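Local coordinates for protein neurotoxin (Clostridium botulinum, PDB 3N7L) that probably binds gangliosides on the neuronal surface, as the receptor-binding domain of a botulinum neurotoxin of mosaic serotype D/C, at residues A[41-46]-A[140-145]; A[78-83]-A[235-240]; A[319-324]-A[329-334]. All coordinates share one frame; numbering follows the deposited sequence.

From the N terminus, the chain first meets residues 41-46, whose partner 140-145 closes interaction 1 across 93 intervening residues. Within that loop lies 78-83, whose partner 235-240 comes only after interaction 1 has closed, so the two contacts cross rather than nest. They touch directly: Arg80 NE bonds to Asn140 O, and strands 72-82 and 143-150 are neighbours in one antiparallel sheet of the N-terminal, concanavalin-like part. Interaction 2 ties that sheet to a loop of the C-terminal receptor-binding region. Interaction 3 follows in series, a short hairpin closure between 319-324 and 329-334 in the trefoil part, its centre about 35 Å from that of interaction 2.

Interaction 1 of 3, residues A[41-46]-A[140-145]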
loop_
_atom_site.group_PDB
_atom_site.type_symbol
_atom_site.label_atom_id
_atom_site.label_comp_id
_atom_site.label_asym_id
_atom_site.label_seq_id
_atom_site.Cartn_x
_atom_site.Cartn_y
_atom_site.Cartn_z
ATOM N N PRO A 41 3.100 10.460 6.200
ATOM C CA PRO A 41 2.400 10.149 7.450
ATOM C C PRO A 41 3.229 10.240 8.736
ATOM O O PRO A 41 2.835 9.692 9.769
ATOM C CB PRO A 41 1.890 8.740 7.195
ATOM C CG PRO A 41 3.063 8.131 6.471
ATOM C CD PRO A 41 3.459 9.220 5.485
ATOM N N PHE A 42 4.372 10.921 8.672
ATOM C CA PHE A 42 5.241 11.104 9.839
ATOM C C PHE A 42 5.662 9.801 10.513
ATOM O O PHE A 42 5.758 9.720 11.737
ATOM C CB PHE A 42 4.552 11.999 10.873
ATOM C CG PHE A 42 3.964 13.253 10.293
ATOM C CD1 PHE A 42 2.588 13.390 10.160
ATOM C CD2 PHE A 42 4.787 14.292 9.870
ATOM C CE1 PHE A 42 2.034 14.546 9.614
ATOM C CE2 PHE A 42 4.244 15.454 9.320
ATOM C CZ PHE A 42 2.865 15.580 9.193
ATOM N N ASP A 43 5.921 8.791 9.701
ATOM C CA ASP A 43 6.333 7.478 10.180
ATOM C C ASP A 43 7.769 7.492 10.700
ATOM O O ASP A 43 8.519 8.442 10.464
ATOM C CB ASP A 43 6.268 6.508 9.016
ATOM C CG ASP A 43 7.138 6.964 7.855
ATOM O OD1 ASP A 43 8.356 6.687 7.871
ATOM O OD2 ASP A 43 6.610 7.632 6.941
ATOM N N PHE A 44 8.138 6.450 11.435
ATOM C CA PHE A 44 9.510 6.319 11.878
ATOM C C PHE A 44 10.003 5.048 11.189
ATOM O O PHE A 44 9.228 4.104 10.972
ATOM C CB PHE A 44 9.641 6.271 13.417
ATOM C CG PHE A 44 8.945 5.113 14.092
ATOM C CD1 PHE A 44 9.591 3.890 14.254
ATOM C CD2 PHE A 44 7.686 5.283 14.667
ATOM C CE1 PHE A 44 9.003 2.856 14.988
ATOM C CE2 PHE A 44 7.085 4.257 15.402
ATOM C CZ PHE A 44 7.746 3.041 15.565
ATOM N N LYS A 45 11.274 5.042 10.807
ATOM C CA LYS A 45 11.847 3.911 10.094
ATOM C C LYS A 45 12.955 3.182 10.847
ATOM O O LYS A 45 13.845 3.808 11.429
ATOM C CB LYS A 45 12.372 4.398 8.746
ATOM C CG LYS A 45 12.998 3.330 7.869
ATOM C CD LYS A 45 13.702 3.998 6.698
ATOM C CE LYS A 45 14.336 2.990 5.763
ATOM N NZ LYS A 45 15.052 3.682 4.656
ATOM N N LEU A 46 12.882 1.853 10.819
ATOM C CA LEU A 46 13.851 0.973 11.464
ATOM C C LEU A 46 14.369 -0.014 10.424
ATOM O O LEU A 46 13.717 -0.242 9.407
ATOM C CB LEU A 46 13.193 0.196 12.610
ATOM C CG LEU A 46 13.017 0.884 13.968
ATOM C CD1 LEU A 46 12.279 2.190 13.801
ATOM C CD2 LEU A 46 12.261 -0.037 14.919
ATOM N N ASN A 140 5.336 -5.263 -0.230
ATOM C CA ASN A 140 6.042 -4.077 0.244
ATOM C C ASN A 140 5.200 -2.816 0.380
ATOM O O ASN A 140 5.726 -1.697 0.359
ATOM C CB ASN A 140 7.229 -3.812 -0.684
ATOM C CG ASN A 140 7.882 -5.097 -1.152
ATOM O OD1 ASN A 140 8.169 -5.984 -0.348
ATOM N ND2 ASN A 140 8.114 -5.206 -2.449
ATOM N N LYS A 141 3.898 -2.994 0.542
ATOM C CA LYS A 141 3.003 -1.861 0.664
ATOM C C LYS A 141 2.612 -1.543 2.104
ATOM O O LYS A 141 2.752 -2.368 3.009
ATOM C CB LYS A 141 1.738 -2.126 -0.160
ATOM C CG LYS A 141 0.922 -3.321 0.314
ATOM C CD LYS A 141 -0.095 -3.772 -0.741
ATOM C CE LYS A 141 0.597 -4.305 -2.001
ATOM N NZ LYS A 141 -0.353 -4.676 -3.098
ATOM N N TRP A 142 2.139 -0.324 2.310
ATOM C CA TRP A 142 1.670 0.084 3.621
ATOM C C TRP A 142 0.383 -0.696 3.876
ATOM O O TRP A 142 -0.423 -0.869 2.959
ATOM C CB TRP A 142 1.313 1.573 3.626
ATOM C CG TRP A 142 2.427 2.518 3.942
ATOM C CD1 TRP A 142 3.077 3.346 3.068
ATOM C CD2 TRP A 142 2.966 2.797 5.238
ATOM N NE1 TRP A 142 3.981 4.126 3.742
ATOM C CE2 TRP A 142 3.935 3.811 5.077
ATOM C CE3 TRP A 142 2.722 2.287 6.523
ATOM C CZ2 TRP A 142 4.663 4.331 6.154
ATOM C CZ3 TRP A 142 3.443 2.796 7.592
ATOM C CH2 TRP A 142 4.405 3.814 7.402
ATOM N N PHE A 143 0.193 -1.185 5.097
ATOM C CA PHE A 143 -1.050 -1.863 5.432
ATOM C C PHE A 143 -1.411 -1.561 6.882
ATOM O O PHE A 143 -0.540 -1.263 7.706
ATOM C CB PHE A 143 -0.998 -3.382 5.122
ATOM C CG PHE A 143 -0.001 -4.165 5.924
ATOM C CD1 PHE A 143 -0.410 -4.909 7.027
ATOM C CD2 PHE A 143 1.336 -4.227 5.536
ATOM C CE1 PHE A 143 0.493 -5.709 7.728
ATOM C CE2 PHE A 143 2.251 -5.021 6.232
ATOM C CZ PHE A 143 1.827 -5.764 7.328
ATOM N N PHE A 144 -2.708 -1.598 7.175
ATOM C CA PHE A 144 -3.213 -1.289 8.511
ATOM C C PHE A 144 -3.563 -2.542 9.303
ATOM O O PHE A 144 -4.420 -3.330 8.901
ATOM C CB PHE A 144 -4.441 -0.387 8.395
ATOM C CG PHE A 144 -4.974 0.096 9.715
ATOM C CD1 PHE A 144 -4.229 0.962 10.508
ATOM C CD2 PHE A 144 -6.242 -0.285 10.146
ATOM C CE1 PHE A 144 -4.741 1.446 11.710
ATOM C CE2 PHE A 144 -6.764 0.195 11.350
ATOM C CZ PHE A 144 -6.011 1.062 12.131
ATOM N N VAL A 145 -2.890 -2.709 10.435
ATOM C CA VAL A 145 -3.099 -3.861 11.294
ATOM C C VAL A 145 -3.986 -3.537 12.480
ATOM O O VAL A 145 -3.886 -2.465 13.076
ATOM C CB VAL A 145 -1.754 -4.397 11.858
ATOM C CG1 VAL A 145 -2.014 -5.533 12.857
ATOM C CG2 VAL A 145 -0.867 -4.878 10.729
#
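Asp43 meets the benzenoid rim of Trp142 with its CB, which comes 3.7 Å from Trp142 CH2 at the edge of the indole and near its plane. The carboxyl carbon also lies in that plane, with Asp43 CG 4.0 Å from Trp142 CZ2, while the carboxylate itself is turned 59° from the ring. Asp43 OD2 comes 3.9 Å from Trp142 CZ2. Pro41 adds a looser apolar touch: Pro41 CG lies 4.1 Å from Trp142 CZ2, reached obliquely. No hydrogen bond joins the two segments.

The indole projects from the chain with its CG anti to the carbonyl carbon (chi1 -88°), which carries the six-membered ring out to the turn at 41-43. Asp43 has CG lodged between its own backbone N and carbonyl carbon (chi1 57°), which brings the carboxylate beside the indole edge. A cis peptide bond precedes Pro41 in this turn. Behind the turn, Phe44 and Leu46 pair with strand 202-211, and Asp43 and Lys45 bond through their backbones to Asn37 and Gln35. Trp142 packs on Trp78 and Arg80 of the adjacent strand 72-82. Its NE1 gives a weak hydrogen bond to Asn239 OD1, and its backbone is bonded to Trp237, so this tryptophan also joins the 235-240 loop.

The indole N-H is engaged by Asn239, and the atoms that meet the aspartate, CH2 and CZ2, are C-H groups. Their slightly positive rim would suit a nearby carboxylate, giving a mainly van der Waals contact with perhaps a modest electrostatic component.

Interaction 2 of 3, residues A[78-83]-A[235-240]; sequences WIRINK and DYWGND
Arg80 carries the contact from strand 72-82, bringing its guanidinium up to Trp237. The strand arrives with Trp78, which makes a cation-pi contact with Arg206 and meets Phe144, and with Ile79, which packs on Phe143 and Val145 of the neighbouring strand. At Arg80 the chain runs fully extended from CG, itself opposite the backbone N (chi1 -174°), and so reaches the 235-240 loop. Trp237 CB lies over one guanidinium face, while Arg80 NH1 approaches the indole obliquely, 3.5 Å from Trp237 CG, with the planes 21° apart. Arg80 makes its cation-pi contact with Trp204, and Arg80 NE donates to Asn140 O. Arg80 NH2 gives a 2.7 Å hydrogen bond to a water that in turn donates to Asn239 OD1 at 3.0 Å.

The loop contains a type I beta turn from Asp235 to Gly238, closed by Gly238 N to Asp235 O, with Asn239 just after it. Asp235 OD2 braces it, accepting a 3.0 Å bond from Asn239 N, which approaches from above the carboxylate plane, and a weak one from Trp237 N; Asp235 OD1 accepts weakly from Asn239 ND2. Beyond Arg80, Asn82 packs on Trp204 and Asn140, and Lys83 N bonds to Asn140 OD1.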
loop_
_atom_site.group_PDB
_atom_site.type_symbol
_atom_site.label_atom_id
_atom_site.label_comp_id
_atom_site.label_asym_id
_atom_site.label_seq_id
_atom_site.Cartn_x
_atom_site.Cartn_y
_atom_site.Cartn_z
ATOM N N TRP A 78 -0.202 1.350 11.456
ATOM C CA TRP A 78 0.118 1.278 10.039
ATOM C C TRP A 78 1.542 0.771 9.980
ATOM O O TRP A 78 2.386 1.178 10.779
ATOM C CB TRP A 78 0.042 2.655 9.374
ATOM C CG TRP A 78 -1.347 3.044 8.993
ATOM C CD1 TRP A 78 -2.230 3.783 9.733
ATOM C CD2 TRP A 78 -2.026 2.695 7.785
ATOM N NE1 TRP A 78 -3.417 3.917 9.057
ATOM C CE2 TRP A 78 -3.323 3.261 7.856
ATOM C CE3 TRP A 78 -1.668 1.961 6.645
ATOM C CZ2 TRP A 78 -4.264 3.116 6.827
ATOM C CZ3 TRP A 78 -2.604 1.814 5.619
ATOM C CH2 TRP A 78 -3.888 2.391 5.718
ATOM N N ILE A 79 1.810 -0.127 9.049
ATOM C CA ILE A 79 3.149 -0.658 8.921
ATOM C C ILE A 79 3.490 -0.940 7.469
ATOM O O ILE A 79 2.612 -1.211 6.643
ATOM C CB ILE A 79 3.306 -1.966 9.733
ATOM C CG1 ILE A 79 4.699 -2.568 9.500
ATOM C CG2 ILE A 79 2.221 -2.970 9.330
ATOM C CD1 ILE A 79 5.026 -3.731 10.423
ATOM N N ARG A 80 4.777 -0.849 7.167
ATOM C CA ARG A 80 5.267 -1.144 5.839
ATOM C C ARG A 80 6.592 -1.882 5.996
ATOM O O ARG A 80 7.443 -1.475 6.788
ATOM C CB ARG A 80 5.489 0.128 5.029
ATOM C CG ARG A 80 5.867 -0.191 3.599
ATOM C CD ARG A 80 6.376 1.008 2.843
ATOM N NE ARG A 80 6.825 0.571 1.528
ATOM C CZ ARG A 80 7.619 1.275 0.731
ATOM N NH1 ARG A 80 7.967 0.779 -0.449
ATOM N NH2 ARG A 80 8.066 2.464 1.117
ATOM N N ILE A 81 6.753 -2.974 5.257
ATOM C CA ILE A 81 7.978 -3.765 5.312
ATOM C C ILE A 81 8.525 -3.797 3.890
ATOM O O ILE A 81 7.833 -4.232 2.968
ATOM C CB ILE A 81 7.680 -5.209 5.783
ATOM C CG1 ILE A 81 7.026 -5.175 7.174
ATOM C CG2 ILE A 81 8.968 -6.028 5.840
ATOM C CD1 ILE A 81 6.553 -6.517 7.668
ATOM N N ASN A 82 9.743 -3.316 3.679
ATOM C CA ASN A 82 10.225 -3.353 2.313
ATOM C C ASN A 82 11.105 -4.523 1.993
ATOM O O ASN A 82 12.169 -4.724 2.575
ATOM C CB ASN A 82 10.938 -2.084 1.873
ATOM C CG ASN A 82 11.321 -2.154 0.408
ATOM O OD1 ASN A 82 10.541 -2.646 -0.412
ATOM N ND2 ASN A 82 12.514 -1.683 0.069
ATOM N N LYS A 83 10.619 -5.259 1.005
ATOM C CA LYS A 83 11.212 -6.466 0.501
ATOM C C LYS A 83 10.797 -7.571 1.436
ATOM O O LYS A 83 11.617 -8.324 1.955
ATOM C CB LYS A 83 12.724 -6.353 0.388
ATOM C CG LYS A 83 13.204 -6.658 -1.022
ATOM C CD LYS A 83 12.489 -5.777 -2.041
ATOM C CE LYS A 83 12.814 -6.196 -3.464
ATOM N NZ LYS A 83 12.382 -7.601 -3.734
ATOM N N ASP A 235 0.395 5.588 -4.610
ATOM C CA ASP A 235 1.163 4.778 -5.541
ATOM C C ASP A 235 0.985 3.326 -5.078
ATOM O O ASP A 235 0.299 3.076 -4.082
ATOM C CB ASP A 235 2.642 5.216 -5.579
ATOM C CG ASP A 235 3.417 4.889 -4.308
ATOM O OD1 ASP A 235 4.539 5.428 -4.186
ATOM O OD2 ASP A 235 2.947 4.112 -3.454
ATOM N N TYR A 236 1.582 2.376 -5.789
ATOM C CA TYR A 236 1.415 0.958 -5.465
ATOM C C TYR A 236 1.785 0.533 -4.039
ATOM O O TYR A 236 1.200 -0.408 -3.495
ATOM C CB TYR A 236 2.194 0.107 -6.477
ATOM C CG TYR A 236 1.844 -1.369 -6.472
ATOM C CD1 TYR A 236 0.544 -1.801 -6.729
ATOM C CD2 TYR A 236 2.829 -2.336 -6.264
ATOM C CE1 TYR A 236 0.229 -3.156 -6.788
ATOM C CE2 TYR A 236 2.526 -3.696 -6.320
ATOM C CZ TYR A 236 1.227 -4.098 -6.583
ATOM O OH TYR A 236 0.925 -5.436 -6.658
ATOM N N TRP A 237 2.746 1.218 -3.431
ATOM C CA TRP A 237 3.178 0.860 -2.083
ATOM C C TRP A 237 2.396 1.607 -1.001
ATOM O O TRP A 237 2.619 1.394 0.190
ATOM C CB TRP A 237 4.679 1.131 -1.927
ATOM C CG TRP A 237 5.532 0.482 -2.998
ATOM C CD1 TRP A 237 6.511 1.082 -3.740
ATOM C CD2 TRP A 237 5.487 -0.886 -3.428
ATOM N NE1 TRP A 237 7.076 0.174 -4.606
ATOM C CE2 TRP A 237 6.469 -1.041 -4.435
ATOM C CE3 TRP A 237 4.712 -1.996 -3.061
ATOM C CZ2 TRP A 237 6.697 -2.263 -5.080
ATOM C CZ3 TRP A 237 4.941 -3.213 -3.703
ATOM C CH2 TRP A 237 5.927 -3.334 -4.702
ATOM N N GLY A 238 1.487 2.484 -1.413
ATOM C CA GLY A 238 0.701 3.217 -0.441
ATOM C C GLY A 238 1.177 4.619 -0.110
ATOM O O GLY A 238 0.583 5.268 0.751
ATOM N N ASN A 239 2.247 5.086 -0.750
ATOM C CA ASN A 239 2.739 6.447 -0.506
ATOM C C ASN A 239 1.853 7.377 -1.329
ATOM O O ASN A 239 1.175 6.924 -2.248
ATOM C CB ASN A 239 4.184 6.621 -0.993
ATOM C CG ASN A 239 5.146 5.637 -0.358
ATOM O OD1 ASN A 239 5.243 5.546 0.861
ATOM N ND2 ASN A 239 5.877 4.902 -1.194
ATOM N N ASP A 240 1.862 8.670 -1.021
ATOM C CA ASP A 240 1.052 9.614 -1.795
ATOM C C ASP A 240 1.563 9.657 -3.237
ATOM O O ASP A 240 2.770 9.743 -3.466
ATOM C CB ASP A 240 1.138 11.029 -1.211
ATOM C CG ASP A 240 0.570 11.126 0.191
ATOM O OD1 ASP A 240 -0.174 10.211 0.609
ATOM O OD2 ASP A 240 0.863 12.135 0.870
HETATM O O HOH W 1 7.263 4.499 2.776
#

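Interaction 3 of 3, residues A[319-324]-A[329-334]; sequences YKPSRN and LVPLGA. With SO4 (sulfate ion), chain D.
Tyr319 O is buried against Pro331, and no hydrogen-bond partner for it is found in the model. The nearest atom of the proline is Pro331 CG, 3.3 Å from Tyr319 O, and a proline nitrogen has no hydrogen to offer. In the other direction Tyr319 N makes only a weak bond, 3.4 Å long, to Pro331 O. Regular pairing of strands 313-318 and 329-335 therefore fades here, where this antiparallel hairpin of the trefoil region opens into its connecting loop.

Side chains take over the closure. Pro331 CG sits over one face of the Tyr319 ring, 3.7 Å from the centroid and 15° off the normal, a CH-pi contact. The ring edge lies along the strand backbone, where Tyr319 CD2 is 3.4 Å from Gly333 N; because Gly333 has no side chain, the ring can settle this close. Tyr319 reaches this place with CG wedged between its backbone N and carbonyl carbon (chi1 66°). Pro321 continues the apolar surface, Pro321 CD lying 3.8 Å from Pro331 CD.

The phenol is tied down by a water in the plane of the ring, which accepts from Tyr319 OH and donates to Leu332 O, both at 2.8 Å. Farther along the loop, Asn324 ND2 bonds to a sulfate O1 at 3.1 Å; the anion, probably from the crystallisation liquor, is also held by Asp328 N. Ring-to-proline packing and a bridging water thus join the segments where the backbone bond is weak, and the enclosed carbonyl probably pays a desolvation cost.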
loop_
_atom_site.group_PDB
_atom_site.type_symbol
_atom_site.label_atom_id
_atom_site.label_comp_id
_atom_site.label_asym_id
_atom_site.label_seq_id
_atom_site.Cartn_x
_atom_site.Cartn_y
_atom_site.Cartn_z
ATOM N N TYR A 319 -5.507 7.875 -30.714
ATOM C CA TYR A 319 -5.066 7.901 -32.101
ATOM C C TYR A 319 -5.998 6.999 -32.895
ATOM O O TYR A 319 -6.728 6.201 -32.309
ATOM C CB TYR A 319 -3.607 7.428 -32.230
ATOM C CG TYR A 319 -3.369 5.978 -31.881
ATOM C CD1 TYR A 319 -3.429 4.989 -32.858
ATOM C CD2 TYR A 319 -3.082 5.594 -30.571
ATOM C CE1 TYR A 319 -3.209 3.649 -32.539
ATOM C CE2 TYR A 319 -2.860 4.258 -30.243
ATOM C CZ TYR A 319 -2.927 3.296 -31.230
ATOM O OH TYR A 319 -2.733 1.975 -30.912
ATOM N N LYS A 320 -5.987 7.139 -34.218
ATOM C CA LYS A 320 -6.839 6.319 -35.085
ATOM C C LYS A 320 -6.115 5.033 -35.446
ATOM O O LYS A 320 -5.040 5.058 -36.041
ATOM C CB LYS A 320 -7.199 7.079 -36.365
ATOM C CG LYS A 320 -8.220 6.357 -37.251
ATOM C CD LYS A 320 -8.640 7.218 -38.439
ATOM C CE LYS A 320 -9.749 6.559 -39.258
ATOM N NZ LYS A 320 -9.305 5.283 -39.889
ATOM N N PRO A 321 -6.699 3.885 -35.090
ATOM C CA PRO A 321 -6.069 2.598 -35.393
ATOM C C PRO A 321 -6.211 2.244 -36.874
ATOM O O PRO A 321 -7.050 2.817 -37.571
ATOM C CB PRO A 321 -6.819 1.638 -34.479
ATOM C CG PRO A 321 -8.220 2.208 -34.508
ATOM C CD PRO A 321 -7.990 3.702 -34.399
ATOM N N SER A 322 -5.387 1.312 -37.349
ATOM C CA SER A 322 -5.428 0.886 -38.745
ATOM C C SER A 322 -6.830 0.429 -39.167
ATOM O O SER A 322 -7.234 0.612 -40.309
ATOM C CB SER A 322 -4.425 -0.243 -38.977
ATOM O OG SER A 322 -4.722 -1.358 -38.154
ATOM N N ARG A 323 -7.557 -0.186 -38.245
ATOM C CA ARG A 323 -8.914 -0.644 -38.509
ATOM C C ARG A 323 -9.705 -0.366 -37.240
ATOM O O ARG A 323 -9.127 -0.306 -36.157
ATOM C CB ARG A 323 -8.929 -2.147 -38.799
ATOM C CG ARG A 323 -8.123 -2.941 -37.789
ATOM C CD ARG A 323 -8.664 -4.340 -37.534
ATOM N NE ARG A 323 -8.664 -5.179 -38.723
ATOM C CZ ARG A 323 -8.620 -6.508 -38.694
ATOM N NH1 ARG A 323 -8.562 -7.151 -37.535
ATOM N NH2 ARG A 323 -8.651 -7.196 -39.825
ATOM N N ASN A 324 -11.017 -0.197 -37.360
ATOM C CA ASN A 324 -11.840 0.066 -36.183
ATOM C C ASN A 324 -11.708 -1.101 -35.198
ATOM O O ASN A 324 -11.874 -2.258 -35.577
ATOM C CB ASN A 324 -13.304 0.232 -36.587
ATOM C CG ASN A 324 -14.154 0.792 -35.466
ATOM O OD1 ASN A 324 -14.158 0.264 -34.355
ATOM N ND2 ASN A 324 -14.882 1.868 -35.752
ATOM N N LEU A 329 -14.758 2.310 -28.914
ATOM C CA LEU A 329 -13.411 2.022 -28.441
ATOM C C LEU A 329 -12.378 2.839 -29.206
ATOM O O LEU A 329 -12.419 2.918 -30.428
ATOM C CB LEU A 329 -13.099 0.533 -28.587
ATOM C CG LEU A 329 -13.908 -0.411 -27.696
ATOM C CD1 LEU A 329 -13.663 -1.852 -28.132
ATOM C CD2 LEU A 329 -13.518 -0.207 -26.238
ATOM N N VAL A 330 -11.462 3.463 -28.481
ATOM C CA VAL A 330 -10.413 4.249 -29.111
ATOM C C VAL A 330 -9.107 3.913 -28.390
ATOM O O VAL A 330 -9.010 4.022 -27.164
ATOM C CB VAL A 330 -10.730 5.773 -29.036
ATOM C CG1 VAL A 330 -10.986 6.186 -27.592
ATOM C CG2 VAL A 330 -9.580 6.577 -29.635
ATOM N N PRO A 331 -8.086 3.479 -29.142
ATOM C CA PRO A 331 -6.819 3.137 -28.496
ATOM C C PRO A 331 -6.067 4.346 -27.972
ATOM O O PRO A 331 -6.213 5.454 -28.484
ATOM C CB PRO A 331 -6.050 2.442 -29.608
ATOM C CG PRO A 331 -6.453 3.255 -30.805
ATOM C CD PRO A 331 -7.961 3.412 -30.608
ATOM N N LEU A 332 -5.254 4.109 -26.951
ATOM C CA LEU A 332 -4.433 5.142 -26.354
ATOM C C LEU A 332 -2.990 4.870 -26.786
ATOM O O LEU A 332 -2.503 3.744 -26.653
ATOM C CB LEU A 332 -4.529 5.083 -24.831
ATOM C CG LEU A 332 -3.823 6.249 -24.143
ATOM C CD1 LEU A 332 -4.615 7.528 -24.419
ATOM C CD2 LEU A 332 -3.721 5.989 -22.647
ATOM N N GLY A 333 -2.316 5.894 -27.303
ATOM C CA GLY A 333 -0.943 5.724 -27.753
ATOM C C GLY A 333 0.014 6.766 -27.212
ATOM O O GLY A 333 -0.324 7.509 -26.298
ATOM N N ALA A 334 1.222 6.811 -27.770
ATOM C CA ALA A 334 2.238 7.768 -27.335
ATOM C C ALA A 334 2.482 8.742 -28.484
ATOM O O ALA A 334 3.026 8.369 -29.523
ATOM C CB ALA A 334 3.529 7.036 -26.966
HETATM S S SO4 D . -17.602 3.478 -33.496
HETATM O O1 SO4 D . -17.522 2.172 -34.167
HETATM O O2 SO4 D . -17.018 4.520 -34.359
HETATM O O3 SO4 D . -16.858 3.444 -32.198
HETATM O O4 SO4 D . -19.018 3.777 -33.214
HETATM O O HOH W 2 -2.192 1.489 -28.213
#